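Glucanase (Clostridium thermocellum, PDB 5GXX) probably hydrolyses internal beta-1,4-glucosidic bonds of cellulose as a family 9 endoglucanase of the cellulosome. Local coordinates at residues A[358-363]-A[378-383]; A[120-125]-A[372-377]; A[349-354]-A[387-392]; A[14-19]-A[32-37]. The protein carries 1 engineered substitution. One frame throughout, in Å; residues are numbered along the deposited sequence.

Overall arrangement
From the N terminus, contact 4 closes first, folding the loop behind helix 7-20 back onto that helix. Contact 2 opens at residues 120-125 and closes only at 372-377, so it crosses both contact 3 and contact 1, which open at 349-354 and 358-363. Contact 1 closes at 378-383, wholly within the span that contact 3 completes at 387-392. Contacts 1, 2 and 3 together tie the two long loops flanking helix 364-367 to each other and to the segment after helix 115-120. Contact 1 touches the other three: His362 meets Trp122, Pro358 meets Val389, and His382 meets Trp34. Ala387 against Phe17 links contacts 3 and 4, whereas contacts 2 and 3 stay about 12 Å apart at their nearest atoms.

Contact 1. Residues A[358-363]-A[378-383]; sequences PQRPHH and EKHRHV
In the family 9 catalytic domain, the loops that flank the short helix 364-367 are pinned together by His380, whose ring has Gln359 O and Arg360 CA over one face and Pro361 O at its edge. Its NE2 donates to Pro361 O (2.8 Å), the acceptor lying in the ring plane and the donor in the carbonyl plane on a lone pair. Arg360 CA is 3.9 Å from the centroid of the His380 ring in a CH-pi contact, with Gln359 O near the rim of that same face. At the other ring nitrogen, Arg360 NH1 gives only a weak, bent bond to His380 ND1 (3.0 Å, 126°). Bends at chi2 and chi3 fold the arginine chain back to reach it. The guanidinium is turned 72° from the imidazole, and Glu378 O lies over its centre, 3.0 Å from Arg360 CZ, without a hydrogen bond; NH1 also binds Pro377 O. A water bridges Gln359 O and His380 N. Beyond this hub, His363 N-caps helix 364-367 through Ala366 N, and the backbones of Arg381 and His382 bond to His367 and Ala366, so both loops converge on that helix.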
loop_
_atom_site.group_PDB
_atom_site.type_symbol
_atom_site.label_atom_id
_atom_site.label_comp_id
_atom_site.label_asym_id
_atom_site.label_seq_id
_atom_site.Cartn_x
_atom_site.Cartn_y
_atom_site.Cartn_z
ATOM N N PRO A 358 34.381 15.883 14.557
ATOM C CA PRO A 358 33.048 15.551 14.057
ATOM C C PRO A 358 32.850 14.037 14.089
ATOM O O PRO A 358 33.781 13.276 13.781
ATOM C CB PRO A 358 33.081 16.068 12.600
ATOM C CG PRO A 358 34.199 17.079 12.597
ATOM C CD PRO A 358 35.219 16.437 13.479
ATOM N N GLN A 359 31.640 13.620 14.453
ATOM C CA GLN A 359 31.298 12.204 14.404
ATOM C C GLN A 359 30.177 11.866 13.439
ATOM O O GLN A 359 29.868 10.685 13.274
ATOM C CB GLN A 359 30.947 11.696 15.801
ATOM C CG GLN A 359 32.142 11.733 16.752
ATOM C CD GLN A 359 31.794 11.235 18.150
ATOM O OE1 GLN A 359 31.731 12.029 19.088
ATOM N NE2 GLN A 359 31.547 9.935 18.279
ATOM N N ARG A 360 29.579 12.878 12.816
ATOM C CA ARG A 360 28.473 12.651 11.879
ATOM C C ARG A 360 28.739 13.234 10.499
ATOM O O ARG A 360 27.901 13.965 9.952
ATOM C CB ARG A 360 27.159 13.193 12.456
ATOM C CG ARG A 360 26.655 12.472 13.702
ATOM C CD ARG A 360 26.133 11.056 13.440
ATOM N NE ARG A 360 24.748 11.109 12.972
ATOM C CZ ARG A 360 24.041 10.079 12.525
ATOM N NH1 ARG A 360 24.587 8.872 12.403
ATOM N NH2 ARG A 360 22.778 10.278 12.171
ATOM N N PRO A 361 29.903 12.896 9.914
ATOM C CA PRO A 361 30.150 13.386 8.557
ATOM C C PRO A 361 29.060 12.923 7.593
ATOM O O PRO A 361 28.467 11.846 7.788
ATOM C CB PRO A 361 31.504 12.771 8.197
ATOM C CG PRO A 361 31.583 11.522 9.048
ATOM C CD PRO A 361 30.887 11.883 10.342
ATOM N N HIS A 362 28.803 13.731 6.563
ATOM C CA HIS A 362 27.780 13.429 5.555
ATOM C C HIS A 362 28.333 12.379 4.599
ATOM O O HIS A 362 28.730 12.671 3.471
ATOM C CB HIS A 362 27.380 14.730 4.834
ATOM C CG HIS A 362 26.121 14.625 4.027
ATOM N ND1 HIS A 362 24.858 14.712 4.575
ATOM C CD2 HIS A 362 25.945 14.454 2.696
ATOM C CE1 HIS A 362 23.958 14.612 3.610
ATOM N NE2 HIS A 362 24.592 14.444 2.464
ATOM N N HIS A 363 28.400 11.137 5.070
ATOM C CA HIS A 363 29.115 10.088 4.339
ATOM C C HIS A 363 28.342 8.786 4.517
ATOM O O HIS A 363 28.196 8.264 5.632
ATOM C CB HIS A 363 30.559 9.958 4.857
ATOM C CG HIS A 363 31.432 9.097 4.004
ATOM N ND1 HIS A 363 31.346 7.717 4.011
ATOM C CD2 HIS A 363 32.414 9.411 3.129
ATOM C CE1 HIS A 363 32.231 7.224 3.164
ATOM N NE2 HIS A 363 32.898 8.230 2.625
ATOM N N GLU A 378 21.526 6.370 14.630
ATOM C CA GLU A 378 21.755 7.730 15.110
ATOM C C GLU A 378 23.230 8.058 15.323
ATOM O O GLU A 378 23.604 9.233 15.375
ATOM C CB GLU A 378 20.944 8.016 16.375
ATOM C CG GLU A 378 21.326 7.172 17.570
ATOM C CD GLU A 378 20.578 7.550 18.839
ATOM O OE1 GLU A 378 19.462 8.111 18.752
ATOM O OE2 GLU A 378 21.130 7.280 19.929
ATOM N N LYS A 379 24.054 7.022 15.453
ATOM C CA LYS A 379 25.512 7.157 15.488
ATOM C C LYS A 379 26.098 6.424 14.296
ATOM O O LYS A 379 25.598 5.369 13.902
ATOM C CB LYS A 379 26.097 6.566 16.780
ATOM C CG LYS A 379 25.762 7.375 18.018
ATOM C CD LYS A 379 26.210 6.650 19.284
ATOM C CE LYS A 379 25.806 7.441 20.526
ATOM N NZ LYS A 379 26.744 8.564 20.822
ATOM N N HIS A 380 27.152 6.983 13.711
ATOM C CA HIS A 380 27.837 6.286 12.612
ATOM C C HIS A 380 28.421 4.966 13.109
ATOM O O HIS A 380 29.001 4.876 14.205
ATOM C CB HIS A 380 29.007 7.109 12.071
ATOM C CG HIS A 380 28.594 8.180 11.115
ATOM N ND1 HIS A 380 27.363 8.796 11.194
ATOM C CD2 HIS A 380 29.232 8.729 10.055
ATOM C CE1 HIS A 380 27.271 9.705 10.239
ATOM N NE2 HIS A 380 28.388 9.682 9.533
ATOM N N ARG A 381 28.313 3.949 12.260
ATOM C CA ARG A 381 28.894 2.650 12.586
ATOM C C ARG A 381 30.402 2.581 12.366
ATOM O O ARG A 381 31.063 1.730 12.976
ATOM C CB ARG A 381 28.161 1.534 11.844
ATOM C CG ARG A 381 26.741 1.383 12.390
ATOM C CD ARG A 381 25.849 0.565 11.454
ATOM N NE ARG A 381 25.671 -0.822 11.843
ATOM C CZ ARG A 381 25.044 -1.724 11.090
ATOM N NH1 ARG A 381 24.586 -1.406 9.884
ATOM N NH2 ARG A 381 24.926 -2.968 11.530
ATOM N N HIS A 382 30.934 3.488 11.545
ATOM C CA HIS A 382 32.358 3.489 11.190
ATOM C C HIS A 382 33.015 4.835 11.391
ATOM O O HIS A 382 32.342 5.858 11.356
ATOM C CB HIS A 382 32.564 3.040 9.746
ATOM C CG HIS A 382 31.756 1.829 9.410
ATOM N ND1 HIS A 382 31.949 0.624 10.052
ATOM C CD2 HIS A 382 30.707 1.656 8.569
ATOM C CE1 HIS A 382 31.049 -0.242 9.614
ATOM N NE2 HIS A 382 30.306 0.348 8.689
ATOM N N VAL A 383 34.334 4.809 11.584
ATOM C CA VAL A 383 35.097 6.043 11.784
ATOM C C VAL A 383 35.754 6.442 10.475
ATOM O O VAL A 383 36.610 5.723 9.969
ATOM C CB VAL A 383 36.205 5.883 12.836
ATOM C CG1 VAL A 383 36.912 7.214 13.098
ATOM C CG2 VAL A 383 35.595 5.369 14.123
HETATM O O HOH W 1 28.452 9.172 15.187
#

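Contact 2. Residues A[120-125]-A[372-377]; sequences KWWGSA and DKRDIP
Arg374 lays its CG methylene over the centre of the Trp122 six-membered ring, 3.6 Å from the centroid and 17° off the normal, a close CH-pi contact. A bend at chi3 turns the guanidinium back toward the indole, its plane 84° from the ring, with Arg374 NH1 3.4 Å from Trp122 CE3 at the guanidinium edge. Any cation-pi attraction is weak at this range; the charge is instead paired through NE with Glu403. At the pyrrole side, Lys373 O approaches Trp122 CD1 (3.4 Å), while NE1 of the indole is bonded to His367.

The polar half of the contact belongs to Asp372. With its carboxylate swung away from its own backbone N (chi1 -170°), it takes the Trp122 amide: Trp122 N to Asp372 OD1 is 2.8 Å, met from above the carboxylate plane. Two waters join the carboxylate oxygens to Lys120 O, and a third links Trp122 O to Asp372 N. Three bridging waters thus extend the one direct bond into a small network.

Within the family 9 catalytic domain the contact joins the loop after helix 115-120 to the loop after helix 364-367. Trp122 also stacks edge-to-face with His362. Its neighbour Trp121 packs against helix 128-131 and reaches the beta-rich C-terminal part, bonding Ile543 O between strands 527-534 and 549-557.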
loop_
_atom_site.group_PDB
_atom_site.type_symbol
_atom_site.label_atom_id
_atom_site.label_comp_id
_atom_site.label_asym_id
_atom_site.label_seq_id
_atom_site.Cartn_x
_atom_site.Cartn_y
_atom_site.Cartn_z
ATOM N N LYS A 120 20.136 10.593 -4.494
ATOM C CA LYS A 120 18.792 10.373 -3.967
ATOM C C LYS A 120 18.732 9.206 -2.978
ATOM O O LYS A 120 17.813 9.118 -2.159
ATOM C CB LYS A 120 17.846 10.141 -5.142
ATOM C CG LYS A 120 16.389 10.366 -4.835
ATOM C CD LYS A 120 15.583 10.193 -6.123
ATOM C CE LYS A 120 14.146 9.771 -5.847
ATOM N NZ LYS A 120 13.529 10.564 -4.741
ATOM N N TRP A 121 19.737 8.333 -3.022
ATOM C CA TRP A 121 19.748 7.111 -2.222
ATOM C C TRP A 121 20.852 7.201 -1.172
ATOM O O TRP A 121 21.949 7.683 -1.465
ATOM C CB TRP A 121 19.979 5.898 -3.128
ATOM C CG TRP A 121 20.085 4.574 -2.416
ATOM C CD1 TRP A 121 19.060 3.821 -1.920
ATOM C CD2 TRP A 121 21.289 3.855 -2.134
ATOM N NE1 TRP A 121 19.553 2.667 -1.351
ATOM C CE2 TRP A 121 20.920 2.665 -1.464
ATOM C CE3 TRP A 121 22.648 4.103 -2.379
ATOM C CZ2 TRP A 121 21.854 1.715 -1.042
ATOM C CZ3 TRP A 121 23.574 3.158 -1.961
ATOM C CH2 TRP A 121 23.171 1.977 -1.304
ATOM N N TRP A 122 20.547 6.709 0.024
ATOM C CA TRP A 122 21.443 6.752 1.180
ATOM C C TRP A 122 21.719 5.304 1.598
ATOM O O TRP A 122 20.827 4.605 2.070
ATOM C CB TRP A 122 20.829 7.557 2.340
ATOM C CG TRP A 122 21.869 7.942 3.367
ATOM C CD1 TRP A 122 22.217 7.243 4.487
ATOM C CD2 TRP A 122 22.735 9.083 3.322
ATOM N NE1 TRP A 122 23.222 7.899 5.169
ATOM C CE2 TRP A 122 23.565 9.028 4.467
ATOM C CE3 TRP A 122 22.884 10.158 2.435
ATOM C CZ2 TRP A 122 24.522 10.012 4.746
ATOM C CZ3 TRP A 122 23.836 11.128 2.713
ATOM C CH2 TRP A 122 24.662 11.031 3.835
ATOM N N GLY A 123 22.942 4.833 1.386
ATOM C CA GLY A 123 23.308 3.474 1.767
ATOM C C GLY A 123 24.743 3.201 1.364
ATOM O O GLY A 123 25.407 4.067 0.793
ATOM N N SER A 124 25.211 1.992 1.657
ATOM C CA SER A 124 26.625 1.648 1.568
ATOM C C SER A 124 27.045 1.262 0.151
ATOM O O SER A 124 26.282 0.628 -0.594
ATOM C CB SER A 124 26.944 0.515 2.551
ATOM O OG SER A 124 26.732 0.963 3.887
ATOM N N ALA A 125 28.272 1.641 -0.198
ATOM C CA ALA A 125 28.854 1.387 -1.510
ATOM C C ALA A 125 28.635 -0.041 -2.012
ATOM O O ALA A 125 28.265 -0.254 -3.164
ATOM C CB ALA A 125 30.365 1.693 -1.477
ATOM N N ASP A 372 17.894 3.345 4.017
ATOM C CA ASP A 372 17.812 4.568 3.214
ATOM C C ASP A 372 17.330 5.748 4.075
ATOM O O ASP A 372 16.409 6.483 3.718
ATOM C CB ASP A 372 16.944 4.310 1.965
ATOM C CG ASP A 372 16.997 5.449 0.966
ATOM O OD1 ASP A 372 17.942 6.259 1.007
ATOM O OD2 ASP A 372 16.078 5.541 0.114
ATOM N N LYS A 373 17.946 5.897 5.246
ATOM C CA LYS A 373 17.687 7.040 6.129
ATOM C C LYS A 373 19.003 7.574 6.674
ATOM O O LYS A 373 19.944 6.829 6.920
ATOM C CB LYS A 373 16.820 6.665 7.340
ATOM C CG LYS A 373 15.385 6.285 7.010
ATOM C CD LYS A 373 14.588 6.049 8.280
ATOM C CE LYS A 373 13.094 6.278 8.024
ATOM N NZ LYS A 373 12.258 5.887 9.201
ATOM N N ARG A 374 19.033 8.873 6.929
ATOM C CA ARG A 374 20.207 9.488 7.545
ATOM C C ARG A 374 20.158 9.475 9.065
ATOM O O ARG A 374 21.204 9.531 9.718
ATOM C CB ARG A 374 20.382 10.925 7.062
ATOM C CG ARG A 374 20.921 11.006 5.651
ATOM C CD ARG A 374 21.279 12.448 5.362
ATOM N NE ARG A 374 20.078 13.137 4.925
ATOM C CZ ARG A 374 19.585 13.027 3.698
ATOM N NH1 ARG A 374 20.206 12.264 2.813
ATOM N NH2 ARG A 374 18.475 13.663 3.360
ATOM N N ASP A 375 18.952 9.455 9.621
ATOM C CA ASP A 375 18.781 9.539 11.069
ATOM C C ASP A 375 18.909 8.200 11.785
ATOM O O ASP A 375 18.982 8.147 13.016
ATOM C CB ASP A 375 17.449 10.225 11.428
ATOM C CG ASP A 375 16.234 9.507 10.868
ATOM O OD1 ASP A 375 16.215 9.173 9.665
ATOM O OD2 ASP A 375 15.257 9.297 11.623
ATOM N N ILE A 376 18.905 7.111 11.018
ATOM C CA ILE A 376 19.016 5.771 11.592
ATOM C C ILE A 376 20.086 5.017 10.804
ATOM O O ILE A 376 19.971 4.937 9.572
ATOM C CB ILE A 376 17.661 5.025 11.561
ATOM C CG1 ILE A 376 16.662 5.700 12.517
ATOM C CG2 ILE A 376 17.874 3.562 11.918
ATOM C CD1 ILE A 376 15.215 5.188 12.428
ATOM N N PRO A 377 21.152 4.535 11.484
ATOM C CA PRO A 377 21.414 4.637 12.927
ATOM C C PRO A 377 21.792 6.055 13.364
ATOM O O PRO A 377 22.263 6.861 12.550
ATOM C CB PRO A 377 22.572 3.654 13.154
ATOM C CG PRO A 377 23.295 3.652 11.827
ATOM C CD PRO A 377 22.182 3.724 10.807
HETATM O O HOH W 2 17.847 9.103 0.904
HETATM O O HOH W 3 16.199 6.752 -2.223
HETATM O O HOH W 4 20.026 1.978 2.760
#

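Contact 3. Residues A[349-354]-A[387-392]; sequences YVVGFG and ALVGGP
Ala387 O receives the amide of Val351 at 2.9 Å (N to O) and also faces the CA-H of Val350, so one carbonyl holds two successive residues. With a second bond, from Val389 N to Tyr349 O (3.1 Å), this makes a single antiparallel beta bridge in which Val350 and Leu388 form the non-hydrogen-bonded pair.

The bridge joins two loops within a family 9 catalytic domain, and the first segment turns right after it. This is a type II turn from Val350 to Phe353, with Gly352 at positive phi; Phe353 packs on helix 7-20, and Gly352 O bonds Lys13. Apolar side chains close the buried surround. Val351 CG2 meets Ala387 CB at 4.0 Å and lies beside Val389 CG1; elsewhere Val350 CG2 touches Leu388 CD1, whose leucine also packs on helix 301-318.

Tyr349 works at the other end of the bridge. The first torsion of Val389 (chi1 -56°) sets its CG2 between the backbone N and the carbonyl carbon, where it meets the tyrosine ring at the edge, near the plane, 3.8 Å from Tyr349 CD1. Tyr398 adds an edge-to-face ring contact. Over one face of the Tyr349 ring, toward the rim, comes the Pro392 CD methylene, 4.2 Å from the ring centroid, while Pro392 CB stands 3.7 Å from Tyr349 OH.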
loop_
_atom_site.group_PDB
_atom_site.type_symbol
_atom_site.label_atom_id
_atom_site.label_comp_id
_atom_site.label_asym_id
_atom_site.label_seq_id
_atom_site.Cartn_x
_atom_site.Cartn_y
_atom_site.Cartn_z
ATOM N N TYR A 349 38.276 19.654 13.297
ATOM C CA TYR A 349 37.376 19.488 12.147
ATOM C C TYR A 349 37.773 18.322 11.248
ATOM O O TYR A 349 37.287 18.209 10.118
ATOM C CB TYR A 349 37.321 20.805 11.360
ATOM C CG TYR A 349 36.469 21.839 12.079
ATOM C CD1 TYR A 349 35.086 21.729 12.069
ATOM C CD2 TYR A 349 37.033 22.912 12.775
ATOM C CE1 TYR A 349 34.278 22.648 12.729
ATOM C CE2 TYR A 349 36.220 23.855 13.455
ATOM C CZ TYR A 349 34.834 23.709 13.416
ATOM O OH TYR A 349 33.988 24.598 14.053
ATOM N N VAL A 350 38.603 17.433 11.790
ATOM C CA VAL A 350 39.086 16.252 11.077
ATOM C C VAL A 350 38.513 15.035 11.806
ATOM O O VAL A 350 38.813 14.801 12.986
ATOM C CB VAL A 350 40.631 16.184 11.021
ATOM C CG1 VAL A 350 41.106 14.883 10.361
ATOM C CG2 VAL A 350 41.224 17.425 10.338
ATOM N N VAL A 351 37.662 14.284 11.111
ATOM C CA VAL A 351 37.039 13.091 11.702
ATOM C C VAL A 351 38.096 12.148 12.271
ATOM O O VAL A 351 39.118 11.871 11.621
ATOM C CB VAL A 351 36.187 12.352 10.641
ATOM C CG1 VAL A 351 35.530 11.081 11.212
ATOM C CG2 VAL A 351 35.134 13.267 10.078
ATOM N N GLY A 352 37.867 11.685 13.499
ATOM C CA GLY A 352 38.742 10.673 14.086
ATOM C C GLY A 352 40.094 11.193 14.537
ATOM O O GLY A 352 41.019 10.404 14.726
ATOM N N PHE A 353 40.213 12.508 14.687
ATOM C CA PHE A 353 41.463 13.130 15.099
ATOM C C PHE A 353 41.247 14.234 16.114
ATOM O O PHE A 353 40.328 15.054 15.992
ATOM C CB PHE A 353 42.219 13.735 13.907
ATOM C CG PHE A 353 43.440 14.525 14.316
ATOM C CD1 PHE A 353 44.674 13.900 14.467
ATOM C CD2 PHE A 353 43.342 15.896 14.550
ATOM C CE1 PHE A 353 45.800 14.651 14.855
ATOM C CE2 PHE A 353 44.449 16.642 14.961
ATOM C CZ PHE A 353 45.690 16.017 15.100
ATOM N N GLY A 354 42.144 14.293 17.093
ATOM C CA GLY A 354 42.190 15.451 17.978
ATOM C C GLY A 354 41.035 15.554 18.952
ATOM O O GLY A 354 40.385 14.559 19.288
ATOM N N ALA A 387 39.014 12.576 7.495
ATOM C CA ALA A 387 38.200 13.435 6.644
ATOM C C ALA A 387 38.109 14.851 7.190
ATOM O O ALA A 387 37.621 15.043 8.304
ATOM C CB ALA A 387 36.796 12.842 6.488
ATOM N N LEU A 388 38.562 15.814 6.384
ATOM C CA LEU A 388 38.364 17.241 6.691
ATOM C C LEU A 388 36.935 17.615 6.321
ATOM O O LEU A 388 36.574 17.521 5.147
ATOM C CB LEU A 388 39.361 18.116 5.935
ATOM C CG LEU A 388 39.284 19.630 6.189
ATOM C CD1 LEU A 388 39.718 19.980 7.619
ATOM C CD2 LEU A 388 40.209 20.311 5.212
ATOM N N VAL A 389 36.129 18.030 7.296
ATOM C CA VAL A 389 34.757 18.451 6.967
ATOM C C VAL A 389 34.692 19.842 6.306
ATOM O O VAL A 389 35.656 20.601 6.307
ATOM C CB VAL A 389 33.777 18.296 8.164
ATOM C CG1 VAL A 389 33.765 16.869 8.697
ATOM C CG2 VAL A 389 34.116 19.263 9.293
ATOM N N GLY A 390 33.521 20.178 5.776
ATOM C CA GLY A 390 33.305 21.507 5.216
ATOM C C GLY A 390 33.701 22.611 6.188
ATOM O O GLY A 390 34.455 23.520 5.840
ATOM N N GLY A 391 33.187 22.533 7.411
ATOM C CA GLY A 391 33.663 23.424 8.446
ATOM C C GLY A 391 32.600 24.398 8.901
ATOM O O GLY A 391 31.446 24.304 8.488
ATOM N N PRO A 392 33.009 25.396 9.674
ATOM C CA PRO A 392 32.045 26.292 10.299
ATOM C C PRO A 392 31.568 27.377 9.343
ATOM O O PRO A 392 32.115 27.541 8.252
ATOM C CB PRO A 392 32.859 26.896 11.450
ATOM C CG PRO A 392 34.258 26.950 10.858
ATOM C CD PRO A 392 34.404 25.693 10.043
#

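Contact 4. Residues A[14-19]-A[32-37]; sequences AIYFYE and VEWRGD
Tyr16 and Val32 are set at a slant to one another, the phenol of helix 7-20 running out until its end lies against the valine. The contact shows how a loop that follows a helix of a family 9 catalytic domain can be folded back on it: residues 14-19 and 32-37 meet through apolar packing and water, with no direct hydrogen bond, while Arg35 ties the loop to the helix end. The tyrosine ring is carried outward by a first torsion that places CG opposite the backbone N (chi1 172°). Val32 points its side chain at the helix and sets both methyls against one side of the phenol's end: CG2 lies 3.8 Å from Tyr16 CZ, and CG1 is 3.7 Å from Tyr16 OH. The CG2 branch does double duty, since it also touches Glu19 CB, one helical turn further on, at 3.7 Å.

Glu19 therefore packs with its methylene and sends its carboxylate elsewhere, to Arg31 in a salt bridge and to Asn91 on helix 85-101. The residues after Val32 form a type I turn, closed by Arg35 N bonding to Val32 O (3.1 Å), and this turn brings a face of the Trp34 indole against the valine. Val32 CG1 sits 3.3 Å above the indole plane of Trp34, toward its rim, and so touches both that ring and the tyrosine hydroxyl. Arg35 NH1 bonds Cys20 O and Gln22 O, and its NE pairs with Glu126. A single water completes the link: it accepts from Trp34 NE1 in the indole plane (2.9 Å) and hydrogen-bonds Tyr16 OH at 2.7 Å.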
loop_
_atom_site.group_PDB
_atom_site.type_symbol
_atom_site.label_atom_id
_atom_site.label_comp_id
_atom_site.label_asym_id
_atom_site.label_seq_id
_atom_site.Cartn_x
_atom_site.Cartn_y
_atom_site.Cartn_z
ATOM N N ALA A 14 44.709 11.609 7.360
ATOM C CA ALA A 14 44.275 12.312 6.156
ATOM C C ALA A 14 44.514 11.508 4.879
ATOM O O ALA A 14 43.717 11.596 3.946
ATOM C CB ALA A 14 44.887 13.723 6.078
ATOM N N ILE A 15 45.550 10.670 4.888
ATOM C CA ILE A 15 45.817 9.758 3.777
ATOM C C ILE A 15 44.869 8.567 3.762
ATOM O O ILE A 15 44.367 8.177 2.697
ATOM C CB ILE A 15 47.281 9.269 3.828
ATOM C CG1 ILE A 15 48.225 10.461 3.657
ATOM C CG2 ILE A 15 47.553 8.222 2.727
ATOM C CD1 ILE A 15 49.655 10.141 4.112
ATOM N N TYR A 16 44.665 8.000 4.951
ATOM C CA TYR A 16 43.778 6.848 5.157
ATOM C C TYR A 16 42.382 7.159 4.649
ATOM O O TYR A 16 41.704 6.264 4.141
ATOM C CB TYR A 16 43.763 6.470 6.649
ATOM C CG TYR A 16 42.764 5.414 7.069
ATOM C CD1 TYR A 16 41.464 5.759 7.477
ATOM C CD2 TYR A 16 43.118 4.064 7.086
ATOM C CE1 TYR A 16 40.565 4.805 7.903
ATOM C CE2 TYR A 16 42.225 3.081 7.549
ATOM C CZ TYR A 16 40.958 3.471 7.943
ATOM O OH TYR A 16 40.051 2.545 8.376
ATOM N N PHE A 17 41.948 8.416 4.784
ATOM C CA PHE A 17 40.679 8.822 4.178
ATOM C C PHE A 17 40.514 8.309 2.745
ATOM O O PHE A 17 39.445 7.782 2.411
ATOM C CB PHE A 17 40.505 10.348 4.266
ATOM C CG PHE A 17 39.356 10.870 3.437
ATOM C CD1 PHE A 17 38.036 10.728 3.847
ATOM C CD2 PHE A 17 39.611 11.506 2.237
ATOM C CE1 PHE A 17 36.972 11.216 3.083
ATOM C CE2 PHE A 17 38.558 12.049 1.467
ATOM C CZ PHE A 17 37.232 11.883 1.875
ATOM N N TYR A 18 41.548 8.457 1.914
ATOM C CA TYR A 18 41.412 8.024 0.520
ATOM C C TYR A 18 41.141 6.528 0.388
ATOM O O TYR A 18 40.442 6.105 -0.540
ATOM C CB TYR A 18 42.610 8.462 -0.317
ATOM C CG TYR A 18 42.617 9.961 -0.485
ATOM C CD1 TYR A 18 41.832 10.569 -1.465
ATOM C CD2 TYR A 18 43.354 10.777 0.377
ATOM C CE1 TYR A 18 41.783 11.948 -1.585
ATOM C CE2 TYR A 18 43.328 12.160 0.252
ATOM C CZ TYR A 18 42.538 12.733 -0.728
ATOM O OH TYR A 18 42.517 14.098 -0.899
ATOM N N GLU A 19 41.639 5.706 1.310
ATOM C CA GLU A 19 41.302 4.275 1.271
ATOM C C GLU A 19 39.825 4.012 1.573
ATOM O O GLU A 19 39.229 3.042 1.095
ATOM C CB GLU A 19 42.191 3.490 2.234
ATOM C CG GLU A 19 43.618 3.473 1.713
ATOM C CD GLU A 19 44.637 2.853 2.664
ATOM O OE1 GLU A 19 44.337 1.872 3.356
ATOM O OE2 GLU A 19 45.760 3.382 2.690
ATOM N N VAL A 32 40.823 -0.675 5.466
ATOM C CA VAL A 32 39.519 -0.260 5.977
ATOM C C VAL A 32 38.601 -1.473 6.130
ATOM O O VAL A 32 38.120 -2.010 5.136
ATOM C CB VAL A 32 38.874 0.794 5.069
ATOM C CG1 VAL A 32 37.667 1.410 5.774
ATOM C CG2 VAL A 32 39.872 1.909 4.705
ATOM N N GLU A 33 38.351 -1.895 7.369
ATOM C CA GLU A 33 37.679 -3.167 7.645
ATOM C C GLU A 33 36.236 -3.136 7.183
ATOM O O GLU A 33 35.672 -4.189 6.865
ATOM C CB GLU A 33 37.737 -3.514 9.142
ATOM C CG GLU A 33 37.006 -2.531 10.032
ATOM C CD GLU A 33 37.021 -2.973 11.481
ATOM O OE1 GLU A 33 36.685 -4.151 11.738
ATOM O OE2 GLU A 33 37.361 -2.154 12.357
ATOM N N TRP A 34 35.659 -1.938 7.131
ATOM C CA TRP A 34 34.269 -1.769 6.695
ATOM C C TRP A 34 34.125 -1.423 5.214
ATOM O O TRP A 34 33.045 -0.986 4.790
ATOM C CB TRP A 34 33.585 -0.700 7.546
ATOM C CG TRP A 34 34.358 0.587 7.728
ATOM C CD1 TRP A 34 35.313 0.847 8.674
ATOM C CD2 TRP A 34 34.233 1.783 6.942
ATOM N NE1 TRP A 34 35.775 2.136 8.533
ATOM C CE2 TRP A 34 35.116 2.740 7.496
ATOM C CE3 TRP A 34 33.429 2.155 5.855
ATOM C CZ2 TRP A 34 35.240 4.033 6.981
ATOM C CZ3 TRP A 34 33.549 3.452 5.342
ATOM C CH2 TRP A 34 34.456 4.370 5.906
ATOM N N ARG A 35 35.180 -1.593 4.420
ATOM C CA ARG A 35 35.060 -1.442 2.973
ATOM C C ARG A 35 35.418 -2.749 2.280
ATOM O O ARG A 35 36.426 -3.378 2.607
ATOM C CB ARG A 35 35.951 -0.325 2.425
ATOM C CG ARG A 35 35.527 1.128 2.733
ATOM C CD ARG A 35 34.123 1.508 2.227
ATOM N NE ARG A 35 33.864 0.836 0.952
ATOM C CZ ARG A 35 34.479 1.162 -0.184
ATOM N NH1 ARG A 35 35.272 2.232 -0.259
ATOM N NH2 ARG A 35 34.281 0.425 -1.280
ATOM N N GLY A 36 34.587 -3.153 1.320
ATOM C CA GLY A 36 34.890 -4.276 0.442
ATOM C C GLY A 36 34.788 -3.812 -1.002
ATOM O O GLY A 36 34.463 -2.645 -1.237
ATOM N N ASP A 37 35.005 -4.723 -1.957
ATOM C CA ASP A 37 34.787 -4.443 -3.379
ATOM C C ASP A 37 33.371 -3.908 -3.570
ATOM O O ASP A 37 32.402 -4.408 -2.976
ATOM C CB ASP A 37 34.965 -5.706 -4.235
ATOM C CG ASP A 37 36.406 -6.156 -4.335
ATOM O OD1 ASP A 37 37.328 -5.396 -3.975
ATOM O OD2 ASP A 37 36.627 -7.309 -4.771
HETATM O O HOH W 5 37.975 3.407 9.889
#